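Local coordinates for hydrolase, haloacid dehalogenase-like family (Streptococcus pneumoniae, PDB 2FI1), which is probably a hydrolase of the haloacid dehalogenase-like family, with a metal-binding site that holds calcium in this crystal, at residues L13-T25 with E77-D89. Residues are numbered along the deposited sequence; the frame is centred on the assembly and turned at random.
With CA (calcium ion), chain B.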
ATOM      1  N   LEU A  13      -2.085  -0.620   2.415  1.00  8.95           N
ATOM      2  CA  LEU A  13      -1.183   0.517   2.327  1.00  9.77           C
ATOM      3  C   LEU A  13      -0.367   0.446   1.032  1.00  9.57           C
ATOM      4  O   LEU A  13      -0.692   1.100   0.063  1.00  9.13           O
ATOM      5  CB  LEU A  13      -0.285   0.588   3.569  1.00 10.02           C
ATOM      6  CG  LEU A  13       0.657   1.797   3.654  1.00 11.67           C
ATOM      7  CD1 LEU A  13      -0.120   3.116   3.667  1.00 12.73           C
ATOM      8  CD2 LEU A  13       1.536   1.676   4.890  1.00 12.80           C
ATOM      9  N   GLY A  14       0.669  -0.384   1.004  1.00  9.84           N
ATOM     10  CA  GLY A  14       1.550  -0.455  -0.158  1.00 10.14           C
ATOM     11  C   GLY A  14       0.804  -0.893  -1.398  1.00  9.62           C
ATOM     12  O   GLY A  14       0.107  -1.907  -1.380  1.00 10.15           O
ATOM     13  N   GLY A  15       0.948  -0.135  -2.479  1.00  9.34           N
ATOM     14  CA  GLY A  15       0.324  -0.472  -3.754  1.00  9.20           C
ATOM     15  C   GLY A  15      -1.124  -0.030  -3.916  1.00  9.25           C
ATOM     16  O   GLY A  15      -1.700  -0.191  -4.996  1.00  9.99           O
ATOM     17  N   THR A  16      -1.707   0.539  -2.859  1.00  8.93           N
ATOM     18  CA  THR A  16      -3.100   0.985  -2.880  1.00  9.20           C
ATOM     19  C   THR A  16      -3.164   2.453  -2.451  1.00  9.11           C
ATOM     20  O   THR A  16      -3.527   3.315  -3.244  1.00  9.89           O
ATOM     21  CB  THR A  16      -3.966   0.077  -1.994  1.00  9.41           C
ATOM     22  OG1 THR A  16      -3.938  -1.258  -2.529  1.00  9.99           O
ATOM     23  CG2 THR A  16      -5.385   0.557  -1.945  1.00  8.96           C
ATOM     24  N   LEU A  17      -2.797   2.747  -1.208  1.00  8.70           N
ATOM     25  CA  LEU A  17      -2.707   4.144  -0.756  1.00  9.24           C
ATOM     26  C   LEU A  17      -1.309   4.720  -0.957  1.00  9.16           C
ATOM     27  O   LEU A  17      -1.157   5.868  -1.361  1.00  8.79           O
ATOM     28  CB  LEU A  17      -3.095   4.246   0.712  1.00  9.73           C
ATOM     29  CG  LEU A  17      -4.536   3.862   1.032  1.00 10.75           C
ATOM     30  CD1 LEU A  17      -4.737   3.973   2.509  1.00 12.69           C
ATOM     31  CD2 LEU A  17      -5.531   4.737   0.286  1.00 13.32           C
ATOM     32  N   LEU A  18      -0.301   3.907  -0.654  1.00  8.83           N
ATOM     33  CA  LEU A  18       1.103   4.322  -0.717  1.00  8.45           C
ATOM     34  C   LEU A  18       1.746   3.781  -1.983  1.00  8.59           C
ATOM     35  O   LEU A  18       1.710   2.574  -2.226  1.00  8.75           O
ATOM     36  CB  LEU A  18       1.848   3.786   0.499  1.00  9.00           C
ATOM     37  CG  LEU A  18       3.331   4.146   0.604  1.00  9.68           C
ATOM     38  CD1 LEU A  18       3.493   5.606   0.977  1.00 10.74           C
ATOM     39  CD2 LEU A  18       4.000   3.230   1.605  1.00 10.42           C
ATOM     40  N   ASP A  19       2.321   4.679  -2.787  1.00  8.38           N
ATOM     41  CA  ASP A  19       3.057   4.283  -3.986  1.00  8.91           C
ATOM     42  C   ASP A  19       4.498   3.956  -3.574  1.00  9.13           C
ATOM     43  O   ASP A  19       5.442   4.697  -3.869  1.00  9.09           O
ATOM     44  CB  ASP A  19       2.991   5.405  -5.023  1.00  8.91           C
ATOM     45  CG  ASP A  19       3.437   4.968  -6.411  1.00 10.06           C
ATOM     46  OD1 ASP A  19       3.944   3.837  -6.554  1.00 10.38           O
ATOM     47  OD2 ASP A  19       3.269   5.779  -7.348  1.00 12.14           O
ATOM     48  N   ASN A  20       4.664   2.835  -2.879  1.00  8.96           N
ATOM     49  CA  ASN A  20       5.992   2.437  -2.429  1.00  9.02           C
ATOM     50  C   ASN A  20       6.915   2.130  -3.601  1.00  9.16           C
ATOM     51  O   ASN A  20       8.131   2.306  -3.487  1.00  8.91           O
ATOM     52  CB  ASN A  20       5.933   1.240  -1.482  1.00  9.18           C
ATOM     53  CG  ASN A  20       5.250   0.052  -2.095  1.00  9.88           C
ATOM     54  OD1 ASN A  20       4.018  -0.006  -2.142  1.00 11.48           O
ATOM     55  ND2 ASN A  20       6.034  -0.921  -2.566  1.00 10.90           N
ATOM     56  N   TYR A  21       6.376   1.671  -4.726  1.00  8.77           N
ATOM     57  CA  TYR A  21       7.259   1.375  -5.853  1.00  9.30           C
ATOM     58  C   TYR A  21       7.840   2.642  -6.453  1.00  8.89           C
ATOM     59  O   TYR A  21       8.905   2.589  -7.064  1.00  8.53           O
ATOM     60  CB  TYR A  21       6.577   0.468  -6.886  1.00 10.39           C
ATOM     61  CG  TYR A  21       6.352  -0.921  -6.330  1.00 11.69           C
ATOM     62  CD1 TYR A  21       7.428  -1.733  -5.981  1.00 12.42           C
ATOM     63  CD2 TYR A  21       5.073  -1.413  -6.127  1.00 13.42           C
ATOM     64  CE1 TYR A  21       7.225  -3.000  -5.443  1.00 13.89           C
ATOM     65  CE2 TYR A  21       4.863  -2.680  -5.595  1.00 14.41           C
ATOM     66  CZ  TYR A  21       5.943  -3.457  -5.253  1.00 13.73           C
ATOM     67  OH  TYR A  21       5.744  -4.717  -4.734  1.00 16.30           O
ATOM     68  N   GLU A  22       7.193   3.788  -6.260  1.00  8.86           N
ATOM     69  CA  GLU A  22       7.763   5.043  -6.770  1.00  9.05           C
ATOM     70  C   GLU A  22       9.011   5.459  -5.997  1.00  9.44           C
ATOM     71  O   GLU A  22      10.029   5.820  -6.594  1.00  9.55           O
ATOM     72  CB  GLU A  22       6.728   6.176  -6.754  1.00  9.73           C
ATOM     73  CG  GLU A  22       7.221   7.496  -7.339  1.00 10.43           C
ATOM     74  CD  GLU A  22       7.655   7.382  -8.782  1.00 13.82           C
ATOM     75  OE1 GLU A  22       7.170   6.470  -9.478  1.00 12.66           O
ATOM     76  OE2 GLU A  22       8.502   8.202  -9.205  1.00 17.64           O
ATOM     77  N   THR A  23       8.942   5.422  -4.673  1.00  9.30           N
ATOM     78  CA  THR A  23      10.102   5.764  -3.870  1.00  9.85           C
ATOM     79  C   THR A  23      11.232   4.744  -4.075  1.00  9.72           C
ATOM     80  O   THR A  23      12.411   5.107  -4.145  1.00 10.30           O
ATOM     81  CB  THR A  23       9.745   5.922  -2.373  1.00 10.03           C
ATOM     82  OG1 THR A  23       8.782   4.943  -1.989  1.00 10.27           O
ATOM     83  CG2 THR A  23       9.188   7.313  -2.085  1.00 11.32           C
ATOM     84  N   SER A  24      10.883   3.466  -4.195  1.00  8.81           N
ATOM     85  CA  SER A  24      11.884   2.442  -4.441  1.00  8.79           C
ATOM     86  C   SER A  24      12.523   2.608  -5.816  1.00  8.90           C
ATOM     87  O   SER A  24      13.739   2.484  -5.951  1.00  8.43           O
ATOM     88  CB  SER A  24      11.258   1.060  -4.293  1.00  8.94           C
ATOM     89  OG  SER A  24      10.884   0.820  -2.941  1.00  9.83           O
ATOM     90  N   THR A  25      11.721   2.932  -6.825  1.00  8.66           N
ATOM     91  CA  THR A  25      12.249   3.167  -8.173  1.00  8.97           C
ATOM     92  C   THR A  25      13.213   4.349  -8.180  1.00  9.17           C
ATOM     93  O   THR A  25      14.296   4.274  -8.765  1.00  9.27           O
ATOM     94  CB  THR A  25      11.115   3.389  -9.187  1.00  8.90           C
ATOM     95  OG1 THR A  25      10.357   2.179  -9.314  1.00  8.80           O
ATOM     96  CG2 THR A  25      11.651   3.792 -10.559  1.00  9.16           C
ATOM     97  N   GLU A  77      14.592   8.077   0.568  1.00 15.64           N
ATOM     98  CA  GLU A  77      13.373   8.425  -0.160  1.00 15.48           C
ATOM     99  C   GLU A  77      12.141   8.355   0.734  1.00 14.45           C
ATOM    100  O   GLU A  77      11.243   9.201   0.626  1.00 13.81           O
ATOM    101  CB  GLU A  77      13.180   7.489  -1.357  1.00 15.65           C
ATOM    102  CG  GLU A  77      13.987   7.882  -2.565  1.00 17.61           C
ATOM    103  CD  GLU A  77      13.457   9.154  -3.215  1.00 20.50           C
ATOM    104  OE1 GLU A  77      12.220   9.316  -3.342  1.00 25.61           O
ATOM    105  OE2 GLU A  77      14.279   9.985  -3.595  1.00 24.57           O
ATOM    106  N   LEU A  78      12.098   7.350   1.607  1.00 14.25           N
ATOM    107  CA  LEU A  78      10.948   7.138   2.488  1.00 14.40           C
ATOM    108  C   LEU A  78      10.876   8.143   3.639  1.00 14.51           C
ATOM    109  O   LEU A  78       9.917   8.123   4.409  1.00 14.39           O
ATOM    110  CB  LEU A  78      10.934   5.710   3.027  1.00 14.36           C
ATOM    111  CG  LEU A  78      10.441   4.661   2.029  1.00 14.41           C
ATOM    112  CD1 LEU A  78      10.781   3.274   2.515  1.00 15.61           C
ATOM    113  CD2 LEU A  78       8.947   4.813   1.788  1.00 14.28           C
ATOM    114  N   GLU A  79      11.866   9.026   3.757  1.00 14.86           N
ATOM    115  CA  GLU A  79      11.687  10.194   4.625  1.00 15.79           C
ATOM    116  C   GLU A  79      10.538  11.064   4.111  1.00 15.21           C
ATOM    117  O   GLU A  79       9.929  11.814   4.877  1.00 15.51           O
ATOM    118  CB  GLU A  79      12.972  11.019   4.715  1.00 16.19           C
ATOM    119  CG  GLU A  79      14.113  10.288   5.397  1.00 17.94           C
ATOM    120  CD  GLU A  79      15.441  11.018   5.277  1.00 18.95           C
ATOM    121  OE1 GLU A  79      15.449  12.219   4.928  1.00 24.97           O
ATOM    122  OE2 GLU A  79      16.479  10.375   5.534  1.00 24.20           O
ATOM    123  N   HIS A  80      10.243  10.961   2.814  1.00 14.59           N
ATOM    124  CA  HIS A  80       9.113  11.649   2.207  1.00 14.31           C
ATOM    125  C   HIS A  80       8.350  10.665   1.326  1.00 13.33           C
ATOM    126  O   HIS A  80       8.484  10.680   0.100  1.00 13.28           O
ATOM    127  CB  HIS A  80       9.597  12.843   1.389  1.00 15.49           C
ATOM    128  CG  HIS A  80      10.323  13.863   2.203  1.00 17.34           C
ATOM    129  ND1 HIS A  80       9.673  14.830   2.940  1.00 21.44           N
ATOM    130  CD2 HIS A  80      11.644  14.041   2.429  1.00 19.75           C
ATOM    131  CE1 HIS A  80      10.567  15.575   3.567  1.00 20.93           C
ATOM    132  NE2 HIS A  80      11.770  15.114   3.278  1.00 21.33           N
ATOM    133  N   PRO A  81       7.532   9.806   1.957  1.00 12.35           N
ATOM    134  CA  PRO A  81       6.809   8.809   1.165  1.00 11.76           C
ATOM    135  C   PRO A  81       5.824   9.462   0.200  1.00 11.38           C
ATOM    136  O   PRO A  81       5.404  10.602   0.414  1.00 11.68           O
ATOM    137  CB  PRO A  81       6.080   7.963   2.217  1.00 11.37           C
ATOM    138  CG  PRO A  81       6.659   8.343   3.547  1.00 11.99           C
ATOM    139  CD  PRO A  81       7.201   9.721   3.391  1.00 12.70           C
ATOM    140  N   ILE A  82       5.469   8.743  -0.855  1.00 10.63           N
ATOM    141  CA  ILE A  82       4.618   9.255  -1.914  1.00 10.70           C
ATOM    142  C   ILE A  82       3.330   8.440  -1.966  1.00 10.29           C
ATOM    143  O   ILE A  82       3.371   7.231  -2.167  1.00  9.92           O
ATOM    144  CB  ILE A  82       5.362   9.182  -3.270  1.00 10.43           C
ATOM    145  CG1 ILE A  82       6.626  10.047  -3.206  1.00 11.56           C
ATOM    146  CG2 ILE A  82       4.482   9.639  -4.425  1.00 10.79           C
ATOM    147  CD1 ILE A  82       7.549   9.891  -4.384  1.00 12.08           C
ATOM    148  N   LEU A  83       2.192   9.098  -1.762  1.00 10.18           N
ATOM    149  CA  LEU A  83       0.885   8.451  -1.921  1.00 10.24           C
ATOM    150  C   LEU A  83       0.545   8.334  -3.397  1.00 10.64           C
ATOM    151  O   LEU A  83       1.089   9.076  -4.221  1.00 11.60           O
ATOM    152  CB  LEU A  83      -0.209   9.271  -1.228  1.00 10.06           C
ATOM    153  CG  LEU A  83      -0.066   9.468   0.277  1.00 10.96           C
ATOM    154  CD1 LEU A  83      -1.170  10.405   0.754  1.00 11.56           C
ATOM    155  CD2 LEU A  83      -0.112   8.128   1.001  1.00 11.16           C
ATOM    156  N   PHE A  84      -0.375   7.439  -3.746  1.00 11.19           N
ATOM    157  CA  PHE A  84      -0.943   7.495  -5.089  1.00 11.98           C
ATOM    158  C   PHE A  84      -1.674   8.816  -5.272  1.00 12.68           C
ATOM    159  O   PHE A  84      -2.213   9.376  -4.312  1.00 11.98           O
ATOM    160  CB  PHE A  84      -1.850   6.299  -5.356  1.00 12.58           C
ATOM    161  CG  PHE A  84      -1.091   5.060  -5.715  1.00 12.52           C
ATOM    162  CD1 PHE A  84      -0.573   4.909  -6.990  1.00 14.67           C
ATOM    163  CD2 PHE A  84      -0.828   4.080  -4.777  1.00 12.47           C
ATOM    164  CE1 PHE A  84       0.155   3.784  -7.317  1.00 14.89           C
ATOM    165  CE2 PHE A  84      -0.101   2.967  -5.104  1.00 13.05           C
ATOM    166  CZ  PHE A  84       0.379   2.813  -6.372  1.00 13.57           C
ATOM    167  N   GLU A  85      -1.676   9.331  -6.498  1.00 13.45           N
ATOM    168  CA  GLU A  85      -2.295  10.610  -6.782  1.00 14.28           C
ATOM    169  C   GLU A  85      -3.768  10.562  -6.411  1.00 12.99           C
ATOM    170  O   GLU A  85      -4.458   9.643  -6.804  1.00 13.81           O
ATOM    171  CB  GLU A  85      -2.174  10.942  -8.276  1.00 15.42           C
ATOM    172  CG  GLU A  85      -2.634  12.340  -8.638  1.00 19.02           C
ATOM    173  CD  GLU A  85      -1.791  13.412  -7.982  1.00 24.17           C
ATOM    174  OE1 GLU A  85      -0.552  13.243  -7.928  1.00 28.79           O
ATOM    175  OE2 GLU A  85      -2.360  14.423  -7.518  1.00 29.24           O
ATOM    176  N   GLY A  86      -4.225  11.541  -5.637  1.00 12.06           N
ATOM    177  CA  GLY A  86      -5.644  11.660  -5.319  1.00 11.05           C
ATOM    178  C   GLY A  86      -6.104  10.928  -4.071  1.00 10.06           C
ATOM    179  O   GLY A  86      -7.275  10.971  -3.737  1.00  9.71           O
ATOM    180  N   VAL A  87      -5.196  10.266  -3.360  1.00  9.30           N
ATOM    181  CA  VAL A  87      -5.586   9.526  -2.159  1.00  8.85           C
ATOM    182  C   VAL A  87      -6.257  10.386  -1.092  1.00  8.55           C
ATOM    183  O   VAL A  87      -7.335  10.047  -0.613  1.00  7.87           O
ATOM    184  CB  VAL A  87      -4.370   8.765  -1.560  1.00  8.69           C
ATOM    185  CG1 VAL A  87      -4.604   8.357  -0.115  1.00  8.98           C
ATOM    186  CG2 VAL A  87      -4.087   7.539  -2.406  1.00  8.68           C
ATOM    187  N   SER A  88      -5.624  11.483  -0.695  1.00  9.37           N
ATOM    188  CA  SER A  88      -6.168  12.241   0.434  1.00 10.01           C
ATOM    189  C   SER A  88      -7.552  12.823   0.118  1.00  9.43           C
ATOM    190  O   SER A  88      -8.441  12.815   0.976  1.00  9.09           O
ATOM    191  CB  SER A  88      -5.173  13.303   0.911  1.00 11.07           C
ATOM    192  OG  SER A  88      -4.924  14.266  -0.067  1.00 16.52           O
ATOM    193  N   ASP A  89      -7.762  13.253  -1.126  1.00  8.94           N
ATOM    194  CA  ASP A  89      -9.078  13.753  -1.533  1.00  9.03           C
ATOM    195  C   ASP A  89     -10.154  12.666  -1.500  1.00  8.56           C
ATOM    196  O   ASP A  89     -11.304  12.928  -1.183  1.00  9.14           O
ATOM    197  CB  ASP A  89      -9.043  14.340  -2.943  1.00  9.37           C
ATOM    198  CG  ASP A  89      -8.379  15.702  -3.017  1.00 11.34           C
ATOM    199  OD1 ASP A  89      -8.390  16.456  -2.017  1.00 12.02           O
ATOM    200  OD2 ASP A  89      -7.882  16.040  -4.118  1.00 14.68           O
TER
HETATM  201 CA    CA B 191      -0.526  -4.093  -1.127  1.00 10.95          CA
HETATM  202  O   HOH W   1       6.220   5.981  -1.203  1.00 10.68           O
HETATM  203  O   HOH W   2       2.170   8.319  -6.997  1.00 18.53           O
HETATM  204  O   HOH W   3       1.264  -4.482  -2.673  1.00 15.04           O
HETATM  205  O   HOH W   4      -1.347  -6.296  -0.751  1.00 12.12           O
HETATM  206  O   HOH W   5       0.970  -4.334   0.639  1.00 14.87           O
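Phe84 lays one face of its ring against Asp19. Asp19 CB sits 3.8 Å from the ring centroid, 5° off the normal, a CH-pi contact. The carboxylate stacks almost flat on the ring, the planes 8° apart. Asp19 CG is anti to its backbone N (chi1 -166°), which carries the carboxylate across the ring towards CE1. Asp19 OD1 is hydrogen-bonded to Tyr45 OH, and water 2 joins OD2 to Leu83 O. This is the tight part of the contact. Phe84 CE2 reaches Gly15 C at 3.4 Å, and CD2 lies 3.2 Å from Thr16 O, a buried carbonyl oxygen with no polar partner.

Two backbone bonds form a single bridge between Leu18 and Leu83. Phe84 N donates to Leu17 O at 3.0 Å, from above the carbonyl plane. Asp19 N donates to Ile82 O at 2.8 Å, in the carbonyl plane.

At the other end, buried Thr23 packs on Glu77, and water 1 links its OG1 to Ile82 N. The looser, more open side is where Ile82 CD1 meets Glu22 CG at 3.8 Å.

Gly14 O, just after strand 8-11, binds calcium with Asp12 and with Asp160, which follows strand 155-159. The contact joins the two connections between the Rossmann-like HAD core and the helical cap. Strand 8-11 and helix 110-117 flank its core side, and helix 41-50 packs on the cap side.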